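Local coordinates for ESAT-6-like protein SAG1039 (Streptococcus agalactiae serogroup V, PDB 3GWK) that is of unknown function but, as a homodimeric ESAT-6-like member of the WXG100 family, is probably a substrate of a type VII-like secretion system, at residues Q25-V30 against E66-L71; E29-L34 against A55-L60. All blocks are in the same frame, centred on the assembly; numbering follows the deposited sequence. Where two conformers were deposited one is given.

Contacts 1 and 2 join the same two elements, helix 10-44 and helix 51-95, which form the antiparallel hairpin of each subunit. Both are buried, and both are covered in part by the second subunit. The centre of contact 1 lies about 6 Å from the centre of the chain, that of contact 2 about 17 Å, nearer the connecting loop. The hairpin opens in that direction. In contact 1 small side chains, flanked by the edge of one phenylalanine, pack at close range with hydroxyl groups beside them, whereas contact 2 bridges a wider separation with one phenylalanine and two leucines. The segments of helix 10-44 overlap at Glu29 and Val30.

Contact 1: Q25-V30 against E66-L71; sequences QQVTEV and EFAQLL
Val27 and Ala68 face each other where the two long helices of the hairpin run antiparallel, their segment axes 8.8 Å apart and their chain directions 160° from one another. The CB of Val27 points at helix 51-95 and splits its two methyls between two neighbours. CG1, anti to the backbone N (chi1 170°), reaches the methyl of Ala68, with Val27 CG1 to Ala68 CB at 4.1 Å. CG2 turns the other way, to the edge of the Phe67 ring near its plane, where Val27 CG2 lies 4.2 Å from Phe67 CD2. Leu71 CD2, from the next turn of the same helix, sits over one face of that ring, offset toward its rim, and the ring also meets Phe57 of the second subunit. On the flank of Val27, Thr28 OG1 comes within 3.3 Å of Ala68 CB, while its hydroxyl bonds to the carbonyl O of Ser24. The hydroxyl of Ser24 in turn bonds to Ala68 O on the opposing helix. Val27 CA and Ala68 CA approach to 6.0 Å. The direct chemistry is therefore mainly apolar: the close backbone approach rests on the small Ala68, Phe67 fills in from the side, and Ser24 adds a polar tie.

Contact 2: E29-L34 against A55-L60; sequences EVLNLL and AQFNEL
The shortest polar bond within these segments, Glu59 N to Ala55 O at 2.9 Å, belongs to the helical turn that presents Phe57 to Leu31 and Leu34. This is the intrachain half of the four-helix bundle formed by the WXG100 homodimer: helix 51-95 sends one large ring across to helix 10-44. The gap is wide, since the nearest pair of alpha carbons, Leu34 CA and Phe57 CA, is 9.5 Å apart. Phe57 spans it because its CG is anti to the backbone N (chi1 -174°), extending the ring toward the other helix. Its far end settles between two leucines one turn apart. Leu31 arrives obliquely with a single methyl, CD1, 4.1 Å from Phe57 CZ, and Leu34 adds its CB, 4.1 Å from Phe57 CE2. The second subunit closes around the group: its Phe67 packs on both Phe57 and Leu31, and its Leu71 lies against Leu34. Within the chain, Thr35 and Gln38 also touch Phe57, and the Thr35 hydroxyl bonds to Leu31 O. The ring also reaches the main chain, with Phe57 CZ 3.9 Å from the carbonyl carbon, C, of Leu34.

Contact 1: Q25-V30 against E66-L71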
ATOM      1  N   GLN A  25      -5.572  -5.760  -2.099  1.00 12.56           N
ATOM      2  CA  GLN A  25      -6.750  -5.252  -1.431  1.00 13.87           C
ATOM      3  C   GLN A  25      -6.392  -4.324  -0.245  1.00 11.90           C
ATOM      4  O   GLN A  25      -7.042  -3.301   0.020  1.00 13.29           O
ATOM      5  CB  GLN A  25      -7.601  -6.407  -0.985  1.00 15.82           C
ATOM      6  CG  GLN A  25      -8.208  -7.188  -2.171  1.00 22.31           C
ATOM      7  CD  GLN A  25      -8.828  -8.477  -1.713  1.00 29.07           C
ATOM      8  OE1 GLN A  25      -9.679  -8.484  -0.843  1.00 33.52           O
ATOM      9  NE2 GLN A  25      -8.379  -9.601  -2.283  1.00 26.21           N
ATOM     10  N   GLN A  26      -5.376  -4.739   0.514  1.00 12.24           N
ATOM     11  CA  GLN A  26      -4.962  -3.950   1.697  1.00 12.80           C
ATOM     12  C   GLN A  26      -4.442  -2.572   1.281  1.00 12.79           C
ATOM     13  O   GLN A  26      -4.767  -1.560   1.880  1.00 13.89           O
ATOM     14  CB  GLN A  26      -3.940  -4.704   2.460  1.00 14.01           C
ATOM     15  CG  GLN A  26      -4.448  -5.842   3.324  1.00 19.79           C
ATOM     16  CD  GLN A  26      -3.210  -6.612   3.898  1.00 33.42           C
ATOM     17  OE1 GLN A  26      -2.485  -7.289   3.148  1.00 28.77           O
ATOM     18  NE2 GLN A  26      -2.995  -6.499   5.197  1.00 53.67           N
ATOM     19  N   VAL A  27      -3.642  -2.523   0.215  1.00 13.11           N
ATOM     20  CA  VAL A  27      -3.103  -1.256  -0.291  1.00 13.94           C
ATOM     21  C   VAL A  27      -4.265  -0.347  -0.761  1.00 14.81           C
ATOM     22  O   VAL A  27      -4.292   0.854  -0.447  1.00 14.53           O
ATOM     23  CB  VAL A  27      -2.080  -1.539  -1.446  1.00 15.12           C
ATOM     24  CG1 VAL A  27      -1.664  -0.250  -2.176  1.00 18.78           C
ATOM     25  CG2 VAL A  27      -0.829  -2.227  -0.892  1.00 17.57           C
ATOM     26  N   THR A  28      -5.192  -0.901  -1.516  1.00 13.78           N
ATOM     27  CA  THR A  28      -6.334  -0.129  -1.987  1.00 14.84           C
ATOM     28  C   THR A  28      -7.101   0.442  -0.838  1.00 13.57           C
ATOM     29  O   THR A  28      -7.528   1.615  -0.877  1.00 14.70           O
ATOM     30  CB  THR A  28      -7.231  -1.016  -2.900  1.00 14.09           C
ATOM     31  OG1 THR A  28      -6.462  -1.330  -4.060  1.00 15.74           O
ATOM     32  CG2 THR A  28      -8.535  -0.296  -3.280  1.00 16.63           C
ATOM     33  N   GLU A  29      -7.332  -0.345   0.200  1.00 13.97           N
ATOM     34  CA  GLU A  29      -8.113   0.158   1.362  0.52 15.58           C
ATOM     35  C   GLU A  29      -7.369   1.286   2.057  1.00 13.19           C
ATOM     36  O   GLU A  29      -7.999   2.258   2.439  1.00 14.22           O
ATOM     37  CB  GLU A  29      -8.505  -0.891   2.428  0.52 22.42           C
ATOM     38  CG  GLU A  29      -9.604  -0.269   3.447  0.52 26.18           C
ATOM     39  CD  GLU A  29     -10.654   0.741   2.739  0.52 36.08           C
ATOM     40  OE1 GLU A  29     -10.609   2.023   2.822  0.52 21.76           O
ATOM     41  OE2 GLU A  29     -11.517   0.249   1.999  0.52 34.35           O
ATOM     42  N   VAL A  30      -6.072   1.131   2.264  1.00 14.24           N
ATOM     43  CA  VAL A  30      -5.303   2.199   2.904  1.00 14.30           C
ATOM     44  C   VAL A  30      -5.436   3.474   2.058  1.00 14.77           C
ATOM     45  O   VAL A  30      -5.711   4.573   2.582  1.00 15.28           O
ATOM     46  CB  VAL A  30      -3.837   1.833   3.100  1.00 13.19           C
ATOM     47  CG1 VAL A  30      -3.039   3.115   3.556  1.00 15.57           C
ATOM     48  CG2 VAL A  30      -3.680   0.746   4.109  1.00 14.98           C
ATOM     49  N   GLU A  66      -1.311   2.016  -9.003  1.00 18.93           N
ATOM     50  CA  GLU A  66      -0.628   1.104  -9.936  0.50 16.54           C
ATOM     51  C   GLU A  66      -0.092  -0.108  -9.210  1.00 17.62           C
ATOM     52  O   GLU A  66      -0.088  -1.222  -9.743  1.00 15.87           O
ATOM     53  CB  GLU A  66       0.533   1.733 -10.709  0.50 17.78           C
ATOM     54  CG  GLU A  66       1.309   0.706 -11.720  0.50 17.96           C
ATOM     55  CD  GLU A  66       0.372  -0.024 -12.660  0.50 23.96           C
ATOM     56  OE1 GLU A  66       0.495  -1.143 -12.937  0.50 17.78           O
ATOM     57  OE2 GLU A  66      -0.652   0.535 -13.051  0.50 16.75           O
ATOM     58  N   PHE A  67       0.451   0.108  -8.021  1.00 18.79           N
ATOM     59  CA  PHE A  67       0.997  -1.013  -7.285  1.00 16.72           C
ATOM     60  C   PHE A  67      -0.105  -1.997  -6.949  1.00 14.59           C
ATOM     61  O   PHE A  67       0.072  -3.208  -7.103  1.00 13.96           O
ATOM     62  CB  PHE A  67       1.677  -0.469  -6.025  1.00 16.91           C
ATOM     63  CG  PHE A  67       2.461  -1.513  -5.217  1.00 16.36           C
ATOM     64  CD1 PHE A  67       3.580  -2.181  -5.763  1.00 17.12           C
ATOM     65  CD2 PHE A  67       2.115  -1.817  -3.905  1.00 14.77           C
ATOM     66  CE1 PHE A  67       4.305  -3.054  -5.002  1.00 16.83           C
ATOM     67  CE2 PHE A  67       2.866  -2.720  -3.170  1.00 16.34           C
ATOM     68  CZ  PHE A  67       3.948  -3.354  -3.745  1.00 18.67           C
ATOM     69  N   ALA A  68      -1.204  -1.525  -6.438  1.00 14.45           N
ATOM     70  CA  ALA A  68      -2.352  -2.428  -6.165  1.00 14.47           C
ATOM     71  C   ALA A  68      -2.748  -3.173  -7.426  1.00 14.09           C
ATOM     72  O   ALA A  68      -3.045  -4.354  -7.400  1.00 13.41           O
ATOM     73  CB  ALA A  68      -3.514  -1.663  -5.563  1.00 15.84           C
ATOM     74  N   GLN A  69      -2.811  -2.485  -8.545  1.00 14.48           N
ATOM     75  CA  GLN A  69      -3.185  -3.135  -9.803  1.00 15.91           C
ATOM     76  C   GLN A  69      -2.144  -4.184 -10.207  1.00 15.24           C
ATOM     77  O   GLN A  69      -2.481  -5.301 -10.642  1.00 14.67           O
ATOM     78  CB  GLN A  69      -3.396  -2.046 -10.879  1.00 21.31           C
ATOM     79  CG  GLN A  69      -4.429  -2.598 -12.034  1.00 30.69           C
ATOM     80  CD  GLN A  69      -6.044  -2.925 -11.511  1.00 36.22           C
ATOM     81  OE1 GLN A  69      -6.384  -4.085 -10.939  1.00 41.65           O
ATOM     82  NE2 GLN A  69      -7.002  -1.980 -11.809  1.00 39.03           N
ATOM     83  N   LEU A  70      -0.866  -3.907 -10.062  1.00 15.26           N
ATOM     84  CA  LEU A  70       0.192  -4.856 -10.347  1.00 16.30           C
ATOM     85  C   LEU A  70       0.068  -6.127  -9.508  1.00 13.47           C
ATOM     86  O   LEU A  70       0.206  -7.256 -10.006  1.00 13.64           O
ATOM     87  CB  LEU A  70       1.548  -4.193 -10.115  1.00 16.41           C
ATOM     88  CG  LEU A  70       2.750  -5.150 -10.158  1.00 17.22           C
ATOM     89  CD1 LEU A  70       2.970  -5.763 -11.567  1.00 19.75           C
ATOM     90  CD2 LEU A  70       3.985  -4.417  -9.698  1.00 16.94           C
ATOM     91  N   LEU A  71      -0.184  -5.960  -8.189  1.00 13.34           N
ATOM     92  CA  LEU A  71      -0.278  -7.091  -7.307  1.00 12.37           C
ATOM     93  C   LEU A  71      -1.455  -7.971  -7.741  1.00 12.78           C
ATOM     94  O   LEU A  71      -1.380  -9.195  -7.755  1.00 13.29           O
ATOM     95  CB  LEU A  71      -0.448  -6.635  -5.893  1.00 13.14           C
ATOM     96  CG  LEU A  71       0.756  -5.902  -5.284  1.00 17.03           C
ATOM     97  CD1 LEU A  71       0.453  -5.453  -3.898  1.00 13.54           C
ATOM     98  CD2 LEU A  71       2.152  -6.308  -5.529  1.00 21.58           C
TER

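Contact 2: E29-L34 against A55-L60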
ATOM      1  N   GLU A  29      -7.332  -0.345   0.200  1.00 13.97           N
ATOM      2  CA  GLU A  29      -8.113   0.158   1.362  0.52 15.58           C
ATOM      3  C   GLU A  29      -7.369   1.286   2.057  1.00 13.19           C
ATOM      4  O   GLU A  29      -7.999   2.258   2.439  1.00 14.22           O
ATOM      5  CB  GLU A  29      -8.505  -0.891   2.428  0.52 22.42           C
ATOM      6  CG  GLU A  29      -9.604  -0.269   3.447  0.52 26.18           C
ATOM      7  CD  GLU A  29     -10.654   0.741   2.739  0.52 36.08           C
ATOM      8  OE1 GLU A  29     -10.609   2.023   2.822  0.52 21.76           O
ATOM      9  OE2 GLU A  29     -11.517   0.249   1.999  0.52 34.35           O
ATOM     10  N   VAL A  30      -6.072   1.131   2.264  1.00 14.24           N
ATOM     11  CA  VAL A  30      -5.303   2.199   2.904  1.00 14.30           C
ATOM     12  C   VAL A  30      -5.436   3.474   2.058  1.00 14.77           C
ATOM     13  O   VAL A  30      -5.711   4.573   2.582  1.00 15.28           O
ATOM     14  CB  VAL A  30      -3.837   1.833   3.100  1.00 13.19           C
ATOM     15  CG1 VAL A  30      -3.039   3.115   3.556  1.00 15.57           C
ATOM     16  CG2 VAL A  30      -3.680   0.746   4.109  1.00 14.98           C
ATOM     17  N   LEU A  31      -5.231   3.338   0.764  1.00 15.17           N
ATOM     18  CA  LEU A  31      -5.266   4.540  -0.084  1.00 20.67           C
ATOM     19  C   LEU A  31      -6.654   5.192  -0.051  1.00 19.41           C
ATOM     20  O   LEU A  31      -6.777   6.409   0.062  1.00 19.70           O
ATOM     21  CB  LEU A  31      -4.866   4.172  -1.500  1.00 18.86           C
ATOM     22  CG  LEU A  31      -4.789   5.394  -2.454  1.00 22.79           C
ATOM     23  CD1 LEU A  31      -3.700   6.381  -2.033  1.00 25.30           C
ATOM     24  CD2 LEU A  31      -4.554   4.871  -3.865  1.00 23.01           C
ATOM     25  N   ASN A  32      -7.713   4.400  -0.088  1.00 19.24           N
ATOM     26  CA  ASN A  32      -9.017   4.969  -0.099  0.59 22.75           C
ATOM     27  C   ASN A  32      -9.311   5.730   1.241  1.00 20.31           C
ATOM     28  O   ASN A  32      -9.828   6.852   1.243  1.00 22.68           O
ATOM     29  CB  ASN A  32     -10.041   3.917  -0.498  0.59 24.96           C
ATOM     30  CG  ASN A  32      -9.780   3.250  -1.969  0.59 33.47           C
ATOM     31  OD1 ASN A  32      -8.992   3.677  -2.900  0.59 29.93           O
ATOM     32  ND2 ASN A  32     -10.470   2.144  -2.118  0.59 32.99           N
ATOM     33  N   LEU A  33      -8.934   5.091   2.363  1.00 18.99           N
ATOM     34  CA  LEU A  33      -9.150   5.683   3.649  1.00 18.16           C
ATOM     35  C   LEU A  33      -8.431   7.025   3.807  1.00 18.43           C
ATOM     36  O   LEU A  33      -8.995   8.022   4.302  1.00 18.07           O
ATOM     37  CB  LEU A  33      -8.670   4.739   4.770  1.00 19.92           C
ATOM     38  CG  LEU A  33      -8.864   5.278   6.146  1.00 30.68           C
ATOM     39  CD1 LEU A  33     -10.376   5.217   6.478  1.00 46.76           C
ATOM     40  CD2 LEU A  33      -8.027   4.504   7.124  1.00 33.05           C
ATOM     41  N   LEU A  34      -7.165   7.027   3.440  1.00 15.77           N
ATOM     42  CA  LEU A  34      -6.338   8.223   3.627  1.00 16.87           C
ATOM     43  C   LEU A  34      -6.602   9.314   2.569  1.00 19.72           C
ATOM     44  O   LEU A  34      -6.362  10.483   2.852  1.00 20.21           O
ATOM     45  CB  LEU A  34      -4.873   7.843   3.678  1.00 17.06           C
ATOM     46  CG  LEU A  34      -4.540   6.922   4.907  1.00 16.69           C
ATOM     47  CD1 LEU A  34      -3.098   6.604   4.949  1.00 17.31           C
ATOM     48  CD2 LEU A  34      -4.981   7.626   6.227  1.00 15.77           C
ATOM     49  N   ALA A  55       0.546  17.978  -2.075  1.00 23.20           N
ATOM     50  CA  ALA A  55       1.145  17.767  -3.377  1.00 24.06           C
ATOM     51  C   ALA A  55       1.842  16.414  -3.439  1.00 20.72           C
ATOM     52  O   ALA A  55       1.718  15.707  -4.429  1.00 24.58           O
ATOM     53  CB  ALA A  55       2.105  18.918  -3.683  1.00 30.07           C
ATOM     54  N   GLN A  56       2.584  16.074  -2.356  1.00 22.39           N
ATOM     55  CA  GLN A  56       3.328  14.793  -2.335  1.00 23.26           C
ATOM     56  C   GLN A  56       2.329  13.627  -2.361  1.00 22.52           C
ATOM     57  O   GLN A  56       2.524  12.666  -3.105  1.00 21.96           O
ATOM     58  CB  GLN A  56       4.272  14.640  -1.140  1.00 22.58           C
ATOM     59  CG  GLN A  56       5.312  15.741  -1.146  1.00 24.11           C
ATOM     60  CD  GLN A  56       6.061  15.754   0.171  1.00 31.10           C
ATOM     61  OE1 GLN A  56       6.137  16.775   0.870  1.00 33.22           O
ATOM     62  NE2 GLN A  56       6.670  14.650   0.482  1.00 29.60           N
ATOM     63  N   PHE A  57       1.262  13.701  -1.578  1.00 23.40           N
ATOM     64  CA  PHE A  57       0.288  12.637  -1.521  1.00 22.64           C
ATOM     65  C   PHE A  57      -0.297  12.476  -2.939  1.00 23.16           C
ATOM     66  O   PHE A  57      -0.453  11.385  -3.460  1.00 24.85           O
ATOM     67  CB  PHE A  57      -0.767  12.972  -0.488  1.00 22.07           C
ATOM     68  CG  PHE A  57      -1.746  11.856  -0.241  1.00 21.82           C
ATOM     69  CD1 PHE A  57      -2.764  11.586  -1.145  1.00 24.01           C
ATOM     70  CD2 PHE A  57      -1.613  11.035   0.866  1.00 21.26           C
ATOM     71  CE1 PHE A  57      -3.644  10.547  -0.861  1.00 24.23           C
ATOM     72  CE2 PHE A  57      -2.468   9.978   1.109  1.00 20.37           C
ATOM     73  CZ  PHE A  57      -3.494   9.739   0.267  1.00 23.10           C
ATOM     74  N   ASN A  58      -0.626  13.593  -3.557  1.00 22.70           N
ATOM     75  CA  ASN A  58      -1.313  13.522  -4.868  1.00 24.01           C
ATOM     76  C   ASN A  58      -0.396  13.018  -5.925  1.00 22.03           C
ATOM     77  O   ASN A  58      -0.844  12.283  -6.867  1.00 29.37           O
ATOM     78  CB  ASN A  58      -1.770  14.938  -5.295  1.00 27.38           C
ATOM     79  CG  ASN A  58      -2.934  15.421  -4.507  1.00 30.03           C
ATOM     80  OD1 ASN A  58      -3.582  14.692  -3.756  1.00 29.46           O
ATOM     81  ND2 ASN A  58      -3.192  16.675  -4.641  1.00 30.20           N
ATOM     82  N   GLU A  59       0.870  13.314  -5.820  1.00 23.66           N
ATOM     83  CA  GLU A  59       1.868  12.787  -6.774  1.00 23.92           C
ATOM     84  C   GLU A  59       2.101  11.265  -6.588  1.00 27.46           C
ATOM     85  O   GLU A  59       2.356  10.475  -7.575  1.00 28.10           O
ATOM     86  CB  GLU A  59       3.188  13.480  -6.538  1.00 30.42           C
ATOM     87  CG  GLU A  59       4.264  13.151  -7.527  1.00 34.90           C
ATOM     88  CD  GLU A  59       5.467  14.093  -7.424  1.00 40.52           C
ATOM     89  OE1 GLU A  59       6.511  13.664  -6.885  1.00 51.01           O
ATOM     90  OE2 GLU A  59       5.329  15.244  -7.852  1.00 48.18           O
ATOM     91  N   LEU A  60       2.073  10.793  -5.350  1.00 25.46           N
ATOM     92  CA  LEU A  60       2.363   9.364  -5.092  1.00 24.43           C
ATOM     93  C   LEU A  60       1.143   8.490  -5.268  1.00 27.28           C
ATOM     94  O   LEU A  60       1.296   7.288  -5.592  1.00 30.72           O
ATOM     95  CB  LEU A  60       2.882   9.240  -3.652  1.00 23.35           C
ATOM     96  CG  LEU A  60       4.354   9.673  -3.547  1.00 25.36           C
ATOM     97  CD1 LEU A  60       4.706   9.788  -2.072  1.00 20.75           C
ATOM     98  CD2 LEU A  60       5.248   8.678  -4.246  1.00 27.31           C
TER